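Local coordinates for Alr3699 protein (Nostoc sp., PDB 4XSR), which is a GT-B fold glycosyltransferase-family protein with two Rossmann-like domains, modelled here with uridine-5'-diphosphate-glucose bound, at residues N185-S190 with D275-M280; G210-L215 with A281-V286; A237-D242 with V267-F272. All coordinates share one frame; numbering follows the deposited sequence.

Interaction 1: residues N185-S190 with D275-M280. With UPG (uridine-5'-diphosphate-glucose), chain J.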
loop_
_atom_site.group_PDB
_atom_site.type_symbol
_atom_site.label_atom_id
_atom_site.label_comp_id
_atom_site.label_asym_id
_atom_site.label_seq_id
_atom_site.Cartn_x
_atom_site.Cartn_y
_atom_site.Cartn_z
ATOM N N ASN B 185 -24.742 -31.160 -13.861
ATOM C CA ASN B 185 -25.808 -31.871 -13.158
ATOM C C ASN B 185 -26.755 -30.966 -12.354
ATOM O O ASN B 185 -27.893 -31.343 -12.096
ATOM C CB ASN B 185 -25.214 -33.003 -12.291
ATOM C CG ASN B 185 -24.645 -34.161 -13.140
ATOM O OD1 ASN B 185 -24.743 -34.179 -14.386
ATOM N ND2 ASN B 185 -24.050 -35.135 -12.462
ATOM N N LEU B 186 -26.305 -29.767 -11.999
ATOM C CA LEU B 186 -27.098 -28.876 -11.169
ATOM C C LEU B 186 -28.224 -28.228 -11.939
ATOM O O LEU B 186 -29.071 -27.579 -11.331
ATOM C CB LEU B 186 -26.235 -27.769 -10.560
ATOM C CG LEU B 186 -25.230 -28.122 -9.461
ATOM C CD1 LEU B 186 -24.341 -26.911 -9.158
ATOM C CD2 LEU B 186 -25.930 -28.608 -8.197
ATOM N N TYR B 187 -28.268 -28.398 -13.256
ATOM C CA TYR B 187 -29.253 -27.654 -14.062
ATOM C C TYR B 187 -30.483 -28.475 -14.498
ATOM O O TYR B 187 -31.221 -28.051 -15.369
ATOM C CB TYR B 187 -28.535 -26.908 -15.210
ATOM C CG TYR B 187 -27.488 -25.967 -14.645
ATOM C CD1 TYR B 187 -26.256 -26.447 -14.212
ATOM C CD2 TYR B 187 -27.758 -24.627 -14.479
ATOM C CE1 TYR B 187 -25.314 -25.604 -13.642
ATOM C CE2 TYR B 187 -26.846 -23.773 -13.896
ATOM C CZ TYR B 187 -25.616 -24.264 -13.483
ATOM O OH TYR B 187 -24.696 -23.415 -12.910
ATOM N N LYS B 188 -30.736 -29.600 -13.823
ATOM C CA LYS B 188 -31.949 -30.423 -14.021
ATOM C C LYS B 188 -33.016 -30.067 -13.009
ATOM O O LYS B 188 -32.749 -30.111 -11.808
ATOM C CB LYS B 188 -31.635 -31.913 -13.824
ATOM C CG LYS B 188 -30.652 -32.503 -14.829
ATOM C CD LYS B 188 -29.907 -33.703 -14.253
ATOM C CE LYS B 188 -28.844 -34.227 -15.212
ATOM N NZ LYS B 188 -27.898 -35.155 -14.523
ATOM N N THR B 189 -34.221 -29.758 -13.491
ATOM C CA THR B 189 -35.392 -29.505 -12.630
ATOM C C THR B 189 -36.679 -30.243 -13.126
ATOM O O THR B 189 -37.095 -30.045 -14.284
ATOM C CB THR B 189 -35.682 -27.978 -12.558
ATOM O OG1 THR B 189 -34.518 -27.282 -12.105
ATOM C CG2 THR B 189 -36.810 -27.676 -11.592
ATOM N N SER B 190 -37.321 -31.026 -12.243
ATOM C CA SER B 190 -38.611 -31.716 -12.545
ATOM C C SER B 190 -39.631 -30.780 -13.139
ATOM O O SER B 190 -39.712 -29.635 -12.723
ATOM C CB SER B 190 -39.269 -32.269 -11.292
ATOM O OG SER B 190 -38.427 -33.186 -10.641
ATOM N N ASP B 275 -31.625 -20.478 -5.626
ATOM C CA ASP B 275 -32.269 -21.545 -6.453
ATOM C C ASP B 275 -32.381 -21.111 -7.919
ATOM O O ASP B 275 -33.461 -21.092 -8.505
ATOM C CB ASP B 275 -33.652 -21.931 -5.861
ATOM C CG ASP B 275 -34.598 -20.748 -5.789
ATOM O OD1 ASP B 275 -34.108 -19.613 -5.616
ATOM O OD2 ASP B 275 -35.828 -20.922 -5.960
ATOM N N ILE B 276 -31.238 -20.777 -8.508
ATOM C CA ILE B 276 -31.188 -20.212 -9.858
ATOM C C ILE B 276 -31.570 -21.186 -10.993
ATOM O O ILE B 276 -32.296 -20.795 -11.906
ATOM C CB ILE B 276 -29.812 -19.599 -10.164
ATOM C CG1 ILE B 276 -29.463 -18.492 -9.138
ATOM C CG2 ILE B 276 -29.804 -18.989 -11.560
ATOM C CD1 ILE B 276 -30.548 -17.440 -8.935
ATOM N N PRO B 277 -31.051 -22.418 -10.971
ATOM C CA PRO B 277 -31.480 -23.385 -11.986
ATOM C C PRO B 277 -33.009 -23.503 -12.007
ATOM O O PRO B 277 -33.628 -23.431 -13.093
ATOM C CB PRO B 277 -30.817 -24.693 -11.531
ATOM C CG PRO B 277 -29.625 -24.264 -10.719
ATOM C CD PRO B 277 -30.048 -22.991 -10.048
ATOM N N GLN B 278 -33.617 -23.569 -10.814
ATOM C CA GLN B 278 -35.074 -23.835 -10.672
ATOM C C GLN B 278 -35.828 -22.659 -11.193
ATOM O O GLN B 278 -36.766 -22.811 -11.994
ATOM C CB GLN B 278 -35.465 -24.112 -9.220
ATOM C CG GLN B 278 -34.767 -25.330 -8.613
ATOM C CD GLN B 278 -33.263 -25.136 -8.386
ATOM O OE1 GLN B 278 -32.766 -24.012 -8.250
ATOM N NE2 GLN B 278 -32.528 -26.232 -8.377
ATOM N N LEU B 279 -35.389 -21.470 -10.784
ATOM C CA LEU B 279 -36.001 -20.218 -11.252
ATOM C C LEU B 279 -35.863 -20.011 -12.734
ATOM O O LEU B 279 -36.725 -19.392 -13.408
ATOM C CB LEU B 279 -35.369 -19.031 -10.519
ATOM C CG LEU B 279 -35.841 -18.885 -9.061
ATOM C CD1 LEU B 279 -35.012 -17.888 -8.283
ATOM C CD2 LEU B 279 -37.304 -18.454 -9.017
ATOM N N MET B 280 -34.742 -20.480 -13.266
ATOM C CA MET B 280 -34.520 -20.352 -14.702
ATOM C C MET B 280 -35.482 -21.288 -15.420
ATOM O O MET B 280 -36.121 -20.897 -16.380
ATOM C CB MET B 280 -33.062 -20.618 -15.058
ATOM C CG MET B 280 -32.192 -19.381 -14.851
ATOM S SD MET B 280 -30.460 -19.568 -15.352
ATOM C CE MET B 280 -30.081 -17.840 -15.602
HETATM N N1 UPG J . -26.881 -15.173 -9.048
HETATM C C2 UPG J . -27.336 -15.757 -7.859
HETATM N N3 UPG J . -28.385 -15.223 -7.248
HETATM C C4 UPG J . -29.022 -14.161 -7.736
HETATM C C5 UPG J . -28.601 -13.578 -8.937
HETATM C C6 UPG J . -27.501 -14.106 -9.573
HETATM O O2 UPG J . -26.771 -16.764 -7.343
HETATM O O4 UPG J . -30.016 -13.694 -7.111
HETATM C C1C UPG J . -25.721 -15.719 -9.743
HETATM C C2C UPG J . -26.014 -16.150 -11.175
HETATM O O2C UPG J . -26.561 -17.486 -11.192
HETATM C C3C UPG J . -24.618 -15.995 -11.775
HETATM C C4C UPG J . -23.975 -14.819 -11.011
HETATM O O4C UPG J . -24.762 -14.660 -9.847
HETATM O O3C UPG J . -23.881 -17.192 -11.518
HETATM C C5C UPG J . -23.943 -13.469 -11.739
HETATM O O5C UPG J . -22.981 -13.645 -12.777
HETATM P PA UPG J . -22.457 -12.471 -13.708
HETATM O O1A UPG J . -21.723 -13.130 -14.831
HETATM O O2A UPG J . -23.478 -11.412 -13.928
HETATM O O3A UPG J . -21.264 -11.972 -12.675
HETATM P PB UPG J . -20.675 -10.478 -12.396
HETATM O O1B UPG J . -21.091 -10.214 -10.996
HETATM O O2B UPG J . -21.054 -9.444 -13.384
HETATM O O3B UPG J . -19.115 -10.922 -12.375
HETATM C "C1'" UPG J . -17.997 -10.719 -13.262
HETATM C "C2'" UPG J . -18.259 -10.261 -14.679
HETATM C "C3'" UPG J . -19.115 -11.274 -15.481
HETATM C "C4'" UPG J . -18.429 -12.645 -15.464
HETATM C "C5'" UPG J . -18.027 -12.978 -14.037
HETATM C "C6'" UPG J . -17.280 -14.267 -13.892
HETATM O "O2'" UPG J . -18.732 -8.913 -14.674
HETATM O "O3'" UPG J . -19.238 -10.799 -16.835
HETATM O "O4'" UPG J . -19.287 -13.702 -15.918
HETATM O "O5'" UPG J . -17.251 -11.944 -13.441
HETATM O "O6'" UPG J . -16.189 -14.323 -14.786
#

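Interaction 2: residues G210-L215 with A281-V286. With UPG (uridine-5'-diphosphate-glucose), chain J.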
loop_
_atom_site.group_PDB
_atom_site.type_symbol
_atom_site.label_atom_id
_atom_site.label_comp_id
_atom_site.label_asym_id
_atom_site.label_seq_id
_atom_site.Cartn_x
_atom_site.Cartn_y
_atom_site.Cartn_z
ATOM N N GLY B 210 -37.148 -13.893 -17.140
ATOM C CA GLY B 210 -36.289 -13.792 -15.964
ATOM C C GLY B 210 -34.981 -13.060 -16.252
ATOM O O GLY B 210 -34.342 -13.299 -17.276
ATOM N N HIS B 211 -34.596 -12.189 -15.326
ATOM C CA HIS B 211 -33.335 -11.438 -15.339
ATOM C C HIS B 211 -32.603 -11.842 -14.063
ATOM O O HIS B 211 -33.213 -11.860 -12.992
ATOM C CB HIS B 211 -33.680 -9.966 -15.303
ATOM C CG HIS B 211 -32.602 -9.065 -15.782
ATOM N ND1 HIS B 211 -31.419 -8.886 -15.094
ATOM C CD2 HIS B 211 -32.545 -8.242 -16.854
ATOM C CE1 HIS B 211 -30.671 -8.002 -15.733
ATOM N NE2 HIS B 211 -31.323 -7.606 -16.813
ATOM N N PHE B 212 -31.328 -12.225 -14.170
ATOM C CA PHE B 212 -30.610 -12.783 -13.049
ATOM C C PHE B 212 -29.309 -12.041 -12.748
ATOM O O PHE B 212 -28.418 -12.552 -12.083
ATOM C CB PHE B 212 -30.381 -14.270 -13.255
ATOM C CG PHE B 212 -31.674 -15.079 -13.358
ATOM C CD1 PHE B 212 -32.420 -15.100 -14.545
ATOM C CD2 PHE B 212 -32.122 -15.835 -12.293
ATOM C CE1 PHE B 212 -33.593 -15.831 -14.639
ATOM C CE2 PHE B 212 -33.290 -16.574 -12.389
ATOM C CZ PHE B 212 -34.033 -16.571 -13.557
ATOM N N SER B 213 -29.224 -10.795 -13.160
ATOM C CA SER B 213 -28.051 -9.993 -12.865
ATOM C C SER B 213 -28.229 -9.250 -11.527
ATOM O O SER B 213 -29.357 -8.880 -11.133
ATOM C CB SER B 213 -27.807 -8.960 -13.982
ATOM O OG SER B 213 -27.584 -9.566 -15.256
ATOM N N ARG B 214 -27.108 -8.988 -10.859
ATOM C CA ARG B 214 -27.127 -8.094 -9.722
ATOM C C ARG B 214 -27.695 -6.758 -10.164
ATOM O O ARG B 214 -27.699 -6.433 -11.353
ATOM C CB ARG B 214 -25.726 -7.920 -9.142
ATOM C CG ARG B 214 -24.808 -7.014 -9.958
ATOM C CD ARG B 214 -23.328 -7.218 -9.605
ATOM N NE ARG B 214 -22.469 -6.103 -10.078
ATOM C CZ ARG B 214 -21.234 -6.252 -10.559
ATOM N NH1 ARG B 214 -20.671 -7.448 -10.649
ATOM N NH2 ARG B 214 -20.548 -5.198 -10.954
ATOM N N LEU B 215 -28.178 -5.984 -9.200
ATOM C CA LEU B 215 -28.778 -4.693 -9.492
ATOM C C LEU B 215 -27.712 -3.600 -9.540
ATOM O O LEU B 215 -27.282 -3.094 -8.516
ATOM C CB LEU B 215 -29.858 -4.389 -8.463
ATOM C CG LEU B 215 -30.858 -5.532 -8.223
ATOM C CD1 LEU B 215 -31.823 -5.174 -7.109
ATOM C CD2 LEU B 215 -31.642 -5.894 -9.483
ATOM N N ALA B 281 -35.609 -22.506 -14.914
ATOM C CA ALA B 281 -36.605 -23.454 -15.426
ATOM C C ALA B 281 -38.025 -22.885 -15.454
ATOM O O ALA B 281 -38.784 -23.143 -16.385
ATOM C CB ALA B 281 -36.575 -24.721 -14.604
ATOM N N ALA B 282 -38.356 -22.068 -14.458
ATOM C CA ALA B 282 -39.686 -21.506 -14.329
ATOM C C ALA B 282 -39.922 -20.317 -15.218
ATOM O O ALA B 282 -41.053 -19.823 -15.318
ATOM C CB ALA B 282 -39.942 -21.108 -12.894
ATOM N N CYS B 283 -38.885 -19.821 -15.856
ATOM C CA CYS B 283 -39.086 -18.770 -16.849
ATOM C C CYS B 283 -39.380 -19.359 -18.222
ATOM O O CYS B 283 -39.193 -20.556 -18.469
ATOM C CB CYS B 283 -37.833 -17.896 -16.958
ATOM S SG CYS B 283 -37.411 -17.056 -15.422
ATOM N N ASP B 284 -39.784 -18.492 -19.128
ATOM C CA ASP B 284 -39.934 -18.879 -20.502
ATOM C C ASP B 284 -38.786 -18.328 -21.343
ATOM O O ASP B 284 -38.368 -18.971 -22.302
ATOM C CB ASP B 284 -41.313 -18.423 -20.969
ATOM C CG ASP B 284 -42.406 -19.138 -20.198
ATOM O OD1 ASP B 284 -42.469 -20.388 -20.308
ATOM O OD2 ASP B 284 -43.107 -18.470 -19.405
ATOM N N LEU B 285 -38.262 -17.169 -20.942
ATOM C CA LEU B 285 -37.110 -16.544 -21.555
ATOM C C LEU B 285 -36.173 -15.930 -20.487
ATOM O O LEU B 285 -36.622 -15.152 -19.659
ATOM C CB LEU B 285 -37.608 -15.428 -22.461
ATOM C CG LEU B 285 -36.540 -14.596 -23.164
ATOM C CD1 LEU B 285 -35.797 -15.438 -24.184
ATOM C CD2 LEU B 285 -37.172 -13.394 -23.845
ATOM N N VAL B 286 -34.880 -16.253 -20.515
ATOM C CA VAL B 286 -33.903 -15.529 -19.700
ATOM C C VAL B 286 -33.325 -14.326 -20.460
ATOM O O VAL B 286 -32.904 -14.453 -21.609
ATOM C CB VAL B 286 -32.797 -16.452 -19.209
ATOM C CG1 VAL B 286 -31.777 -15.673 -18.390
ATOM C CG2 VAL B 286 -33.385 -17.585 -18.387
HETATM N N1 UPG J . -26.881 -15.173 -9.048
HETATM C C2 UPG J . -27.336 -15.757 -7.859
HETATM N N3 UPG J . -28.385 -15.223 -7.248
HETATM C C4 UPG J . -29.022 -14.161 -7.736
HETATM C C5 UPG J . -28.601 -13.578 -8.937
HETATM C C6 UPG J . -27.501 -14.106 -9.573
HETATM O O2 UPG J . -26.771 -16.764 -7.343
HETATM O O4 UPG J . -30.016 -13.694 -7.111
HETATM C C1C UPG J . -25.721 -15.719 -9.743
HETATM C C2C UPG J . -26.014 -16.150 -11.175
HETATM O O2C UPG J . -26.561 -17.486 -11.192
HETATM C C3C UPG J . -24.618 -15.995 -11.775
HETATM C C4C UPG J . -23.975 -14.819 -11.011
HETATM O O4C UPG J . -24.762 -14.660 -9.847
HETATM O O3C UPG J . -23.881 -17.192 -11.518
HETATM C C5C UPG J . -23.943 -13.469 -11.739
HETATM O O5C UPG J . -22.981 -13.645 -12.777
HETATM P PA UPG J . -22.457 -12.471 -13.708
HETATM O O1A UPG J . -21.723 -13.130 -14.831
HETATM O O2A UPG J . -23.478 -11.412 -13.928
HETATM O O3A UPG J . -21.264 -11.972 -12.675
HETATM P PB UPG J . -20.675 -10.478 -12.396
HETATM O O1B UPG J . -21.091 -10.214 -10.996
HETATM O O2B UPG J . -21.054 -9.444 -13.384
HETATM O O3B UPG J . -19.115 -10.922 -12.375
HETATM C "C1'" UPG J . -17.997 -10.719 -13.262
HETATM C "C2'" UPG J . -18.259 -10.261 -14.679
HETATM C "C3'" UPG J . -19.115 -11.274 -15.481
HETATM C "C4'" UPG J . -18.429 -12.645 -15.464
HETATM C "C5'" UPG J . -18.027 -12.978 -14.037
HETATM C "C6'" UPG J . -17.280 -14.267 -13.892
HETATM O "O2'" UPG J . -18.732 -8.913 -14.674
HETATM O "O3'" UPG J . -19.238 -10.799 -16.835
HETATM O "O4'" UPG J . -19.287 -13.702 -15.918
HETATM O "O5'" UPG J . -17.251 -11.944 -13.441
HETATM O "O6'" UPG J . -16.189 -14.323 -14.786
#

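Interaction 3: residues A237-D242 with V267-F272. With UPG (uridine-5'-diphosphate-glucose), chain J.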
loop_
_atom_site.group_PDB
_atom_site.type_symbol
_atom_site.label_atom_id
_atom_site.label_comp_id
_atom_site.label_asym_id
_atom_site.label_seq_id
_atom_site.Cartn_x
_atom_site.Cartn_y
_atom_site.Cartn_z
ATOM N N ALA B 237 -42.041 -10.081 -15.705
ATOM C CA ALA B 237 -40.615 -10.223 -15.433
ATOM C C ALA B 237 -40.371 -10.589 -13.996
ATOM O O ALA B 237 -40.985 -10.037 -13.102
ATOM C CB ALA B 237 -39.893 -8.932 -15.761
ATOM N N ILE B 238 -39.478 -11.532 -13.768
ATOM C CA ILE B 238 -38.869 -11.631 -12.457
ATOM C C ILE B 238 -37.408 -11.144 -12.494
ATOM O O ILE B 238 -36.588 -11.634 -13.278
ATOM C CB ILE B 238 -38.990 -13.028 -11.861
ATOM C CG1 ILE B 238 -38.304 -14.066 -12.732
ATOM C CG2 ILE B 238 -40.466 -13.386 -11.720
ATOM C CD1 ILE B 238 -38.051 -15.373 -12.016
ATOM N N LEU B 239 -37.123 -10.146 -11.660
ATOM C CA LEU B 239 -35.771 -9.631 -11.418
ATOM C C LEU B 239 -35.198 -10.289 -10.190
ATOM O O LEU B 239 -35.662 -10.034 -9.071
ATOM C CB LEU B 239 -35.820 -8.131 -11.208
ATOM C CG LEU B 239 -36.539 -7.361 -12.313
ATOM C CD1 LEU B 239 -36.259 -5.871 -12.211
ATOM C CD2 LEU B 239 -36.129 -7.881 -13.676
ATOM N N VAL B 240 -34.214 -11.154 -10.417
ATOM C CA VAL B 240 -33.566 -11.923 -9.383
ATOM C C VAL B 240 -32.154 -11.371 -9.213
ATOM O O VAL B 240 -31.418 -11.234 -10.195
ATOM C CB VAL B 240 -33.484 -13.410 -9.752
ATOM C CG1 VAL B 240 -32.977 -14.244 -8.587
ATOM C CG2 VAL B 240 -34.848 -13.934 -10.201
ATOM N N GLY B 241 -31.793 -11.084 -7.962
ATOM C CA GLY B 241 -30.554 -10.387 -7.615
ATOM C C GLY B 241 -30.746 -9.331 -6.544
ATOM O O GLY B 241 -31.866 -9.062 -6.097
ATOM N N ASP B 242 -29.647 -8.703 -6.149
ATOM C CA ASP B 242 -29.665 -7.635 -5.143
ATOM C C ASP B 242 -28.671 -6.577 -5.535
ATOM O O ASP B 242 -27.757 -6.858 -6.303
ATOM C CB ASP B 242 -29.252 -8.218 -3.784
ATOM C CG ASP B 242 -29.806 -7.438 -2.596
ATOM O OD1 ASP B 242 -30.366 -6.324 -2.785
ATOM O OD2 ASP B 242 -29.663 -7.976 -1.469
ATOM N N VAL B 267 -43.935 -6.856 -12.835
ATOM C CA VAL B 267 -42.530 -7.043 -12.431
ATOM C C VAL B 267 -42.457 -7.453 -10.971
ATOM O O VAL B 267 -43.067 -6.813 -10.136
ATOM C CB VAL B 267 -41.718 -5.742 -12.589
ATOM C CG1 VAL B 267 -40.254 -5.963 -12.197
ATOM C CG2 VAL B 267 -41.838 -5.213 -14.009
ATOM N N LYS B 268 -41.711 -8.504 -10.669
ATOM C CA LYS B 268 -41.445 -8.904 -9.288
ATOM C C LYS B 268 -39.940 -9.017 -9.008
ATOM O O LYS B 268 -39.199 -9.609 -9.798
ATOM C CB LYS B 268 -42.116 -10.248 -8.983
ATOM C CG LYS B 268 -43.589 -10.243 -9.341
ATOM C CD LYS B 268 -44.341 -11.500 -8.922
ATOM C CE LYS B 268 -45.829 -11.290 -9.190
ATOM N NZ LYS B 268 -46.584 -12.571 -9.222
ATOM N N PHE B 269 -39.504 -8.473 -7.878
ATOM C CA PHE B 269 -38.148 -8.641 -7.400
ATOM C C PHE B 269 -38.144 -9.738 -6.382
ATOM O O PHE B 269 -38.944 -9.688 -5.473
ATOM C CB PHE B 269 -37.663 -7.399 -6.678
ATOM C CG PHE B 269 -37.529 -6.189 -7.547
ATOM C CD1 PHE B 269 -38.629 -5.420 -7.852
ATOM C CD2 PHE B 269 -36.277 -5.794 -8.009
ATOM C CE1 PHE B 269 -38.506 -4.269 -8.609
ATOM C CE2 PHE B 269 -36.140 -4.658 -8.779
ATOM C CZ PHE B 269 -37.257 -3.888 -9.081
ATOM N N LEU B 270 -37.209 -10.676 -6.480
ATOM C CA LEU B 270 -37.062 -11.707 -5.466
ATOM C C LEU B 270 -35.838 -11.563 -4.561
ATOM O O LEU B 270 -35.592 -12.422 -3.710
ATOM C CB LEU B 270 -36.938 -13.065 -6.151
ATOM C CG LEU B 270 -38.045 -13.454 -7.104
ATOM C CD1 LEU B 270 -37.881 -14.897 -7.553
ATOM C CD2 LEU B 270 -39.387 -13.231 -6.436
ATOM N N GLY B 271 -35.025 -10.542 -4.780
ATOM C CA GLY B 271 -33.756 -10.452 -4.075
ATOM C C GLY B 271 -32.777 -11.560 -4.437
ATOM O O GLY B 271 -32.948 -12.265 -5.419
ATOM N N PHE B 272 -31.743 -11.722 -3.630
ATOM C CA PHE B 272 -30.716 -12.649 -3.962
ATOM C C PHE B 272 -31.179 -14.037 -3.661
ATOM O O PHE B 272 -31.468 -14.343 -2.534
ATOM C CB PHE B 272 -29.407 -12.357 -3.222
ATOM C CG PHE B 272 -28.200 -12.970 -3.898
ATOM C CD1 PHE B 272 -27.543 -12.292 -4.929
ATOM C CD2 PHE B 272 -27.768 -14.230 -3.555
ATOM C CE1 PHE B 272 -26.466 -12.865 -5.580
ATOM C CE2 PHE B 272 -26.673 -14.805 -4.179
ATOM C CZ PHE B 272 -26.024 -14.131 -5.200
HETATM N N1 UPG J . -26.881 -15.173 -9.048
HETATM C C2 UPG J . -27.336 -15.757 -7.859
HETATM N N3 UPG J . -28.385 -15.223 -7.248
HETATM C C4 UPG J . -29.022 -14.161 -7.736
HETATM C C5 UPG J . -28.601 -13.578 -8.937
HETATM C C6 UPG J . -27.501 -14.106 -9.573
HETATM O O2 UPG J . -26.771 -16.764 -7.343
HETATM O O4 UPG J . -30.016 -13.694 -7.111
HETATM C C1C UPG J . -25.721 -15.719 -9.743
HETATM C C2C UPG J . -26.014 -16.150 -11.175
HETATM O O2C UPG J . -26.561 -17.486 -11.192
HETATM C C3C UPG J . -24.618 -15.995 -11.775
HETATM C C4C UPG J . -23.975 -14.819 -11.011
HETATM O O4C UPG J . -24.762 -14.660 -9.847
HETATM O O3C UPG J . -23.881 -17.192 -11.518
HETATM C C5C UPG J . -23.943 -13.469 -11.739
HETATM O O5C UPG J . -22.981 -13.645 -12.777
HETATM P PA UPG J . -22.457 -12.471 -13.708
HETATM O O1A UPG J . -21.723 -13.130 -14.831
HETATM O O2A UPG J . -23.478 -11.412 -13.928
HETATM O O3A UPG J . -21.264 -11.972 -12.675
HETATM P PB UPG J . -20.675 -10.478 -12.396
HETATM O O1B UPG J . -21.091 -10.214 -10.996
HETATM O O2B UPG J . -21.054 -9.444 -13.384
HETATM O O3B UPG J . -19.115 -10.922 -12.375
HETATM C "C1'" UPG J . -17.997 -10.719 -13.262
HETATM C "C2'" UPG J . -18.259 -10.261 -14.679
HETATM C "C3'" UPG J . -19.115 -11.274 -15.481
HETATM C "C4'" UPG J . -18.429 -12.645 -15.464
HETATM C "C5'" UPG J . -18.027 -12.978 -14.037
HETATM C "C6'" UPG J . -17.280 -14.267 -13.892
HETATM O "O2'" UPG J . -18.732 -8.913 -14.674
HETATM O "O3'" UPG J . -19.238 -10.799 -16.835
HETATM O "O4'" UPG J . -19.287 -13.702 -15.918
HETATM O "O5'" UPG J . -17.251 -11.944 -13.441
HETATM O "O6'" UPG J . -16.189 -14.323 -14.786
HETATM O O HOH W 1 -34.451 -8.752 -6.927
HETATM O O HOH W 2 -31.689 -10.508 -1.080
#

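Interaction 1: residues N185-S190 with D275-M280
Pro277 packs its ring against the backbone of Leu186 and Tyr187. This is the tight part of the contact. The Pro277 carbons CB and CG both lie against the carbonyl oxygen of Leu186, with Pro277 CB at 3.4 Å from Leu186 O. The same ring reaches the Tyr187 side chain, where Pro277 CG lies 4.2 Å from Tyr187 CD2. It meets the phenol ring obliquely. The CG of Tyr187 stands anti to its own carbonyl carbon (chi1 -58°), which carries the ring alongside the helix start. No hydrogen bond crosses between 185-190 and 275-280, so van der Waals packing carries the join.

The other end is looser. Thr189 points toward the helix, and its OG1 sits 3.8 Å from Gln278 CA. The two side chains cross at about a right angle. Thr189 OG1 is buried here without a polar partner in the model. On the solvent side, Leu186 is exposed and gives mainly its backbone. Lys188 turns away from the helix, and its NZ makes a weak 3.3 Å hydrogen bond to Asn185 OD1.

Ile276 faces the ligand instead. Its CD1 comes within 3.5 Å of N3 of uridine-5'-diphosphate-glucose.

The contact lies near the surface. It sets the loop between strand 175-177 and helix 191-200 against the start of helix 276-281. Tyr187 also packs on Glu302 and Leu305 of helix 298-305, while Thr189 touches Ile194 and Gln278 touches Leu197 of helix 191-200.

Interaction 2: residues G210-L215 with A281-V286
Gly210 and Val286 pair as neighbours in the parallel sheet of a Rossmann-like domain, one of the two domains of the GT-B fold. Strands 207-211 and 285-287 lie side by side at the middle of this six-stranded sheet.

The polar part is backbone. Gly210 N donates to Leu285 O at 2.9 Å. Gly210 O in turn receives a CA-H...O contact from Val286 CA at 3.3 Å. The strand pairing continues through a backbone bond between Gly210 and Ala287.

The apolar part gathers around Gly210 and Phe212. Cys283 SG rests 3.5 Å from Gly210 CA, and a glycine leaves room for the sulfur at that place. With chi1 near -62° the Phe212 ring lies beside Cys283 and Val286. Its CD1 lies 3.9 Å from Val286 CG1, and the two side chains cross at about a right angle. Ile276 of helix 276-281 also packs on the ring.

The ligand contacts come from the loop after strand 207-211. Phe212 O is 3.1 Å from C6 of uridine-5'-diphosphate-glucose. An extended Arg214 side chain brings NH1 to 2.8 Å from the ligand's O1B in a bent hydrogen bond.

The sulfur-aromatic contact belongs to the ring edge: Cys283 SG sits 5.1 Å from the Phe212 centroid, 81° off the ring normal.

Interaction 3: residues A237-D242 with V267-F272
Leu239 is the bump that fits between Val267 and Phe269 on the neighbouring strand. Its CG meets Val267 CG1 at 4.0 Å. Its CD1 meets the Phe269 ring obliquely, 3.6 Å from CE2. Leu239 and Phe269 lie side by side and point the same way, and Ala237 shares their face of the sheet. Helices 221-228 and 248-260 cover that face: Leu239 packs on Ile225, and the Phe269 ring stacks with His255.

Ile238 and Val240 stand on the other face. Leu270 CD1 lies beside Val240 CG2 at 4.1 Å. Val240 CG1, anti to its backbone N (chi1 -172°), touches both Gly271 O and, at 3.4 Å, the ligand's O4.

The strands run parallel, as in a beta-alpha-beta crossover through helix 248-260. Lys268 N donates to Ala237 O, Leu239 N to Lys268 O, and Leu270 N to Leu239 O. Past this regular part the chains turn through two glycines. Gly241 N donates to Gly271 O at 3.0 Å, but from above the carbonyl plane. One water bridges the strand ends, donating to Leu239 O and Gly241 O and accepting from Gly271 N. A second water links Phe272 N to Asp242 OD2.

Phe272 ends the contact as a flat wall. The uracil of uridine-5'-diphosphate-glucose lies over one ring face, with N3 3.3 Å from Phe272 CZ and offset toward the rim. Gly241 N comes within 3.3 Å of the ligand's O4. The chemistry is consistent with a uracil site that offers an aromatic face and the backbone N-H of Gly241 near O4.

All three contacts touch uridine-5'-diphosphate-glucose, interaction 1 through Ile276. Interactions 2 and 3 share one sheet, with centres about 8 Å apart. His211 N and Ile238 O, 2.9 Å apart, probably form a hydrogen bond between their strands, as do His211 O and Val240 N. Interaction 1 lies farther from the other two, its centre about 12 Å from that of interaction 2 and about 16 Å from that of interaction 3. Helix 276-281 joins them. Met280 CG packs 3.6 Å from Phe212 CZ, and Leu279 CD2 packs 3.9 Å from Leu270 CD1. Ile276, Val240 and Phe272 approach the uracil, while Arg214 reaches the diphosphate. Glu294, Glu302 and Lys219 add further ligand bonds.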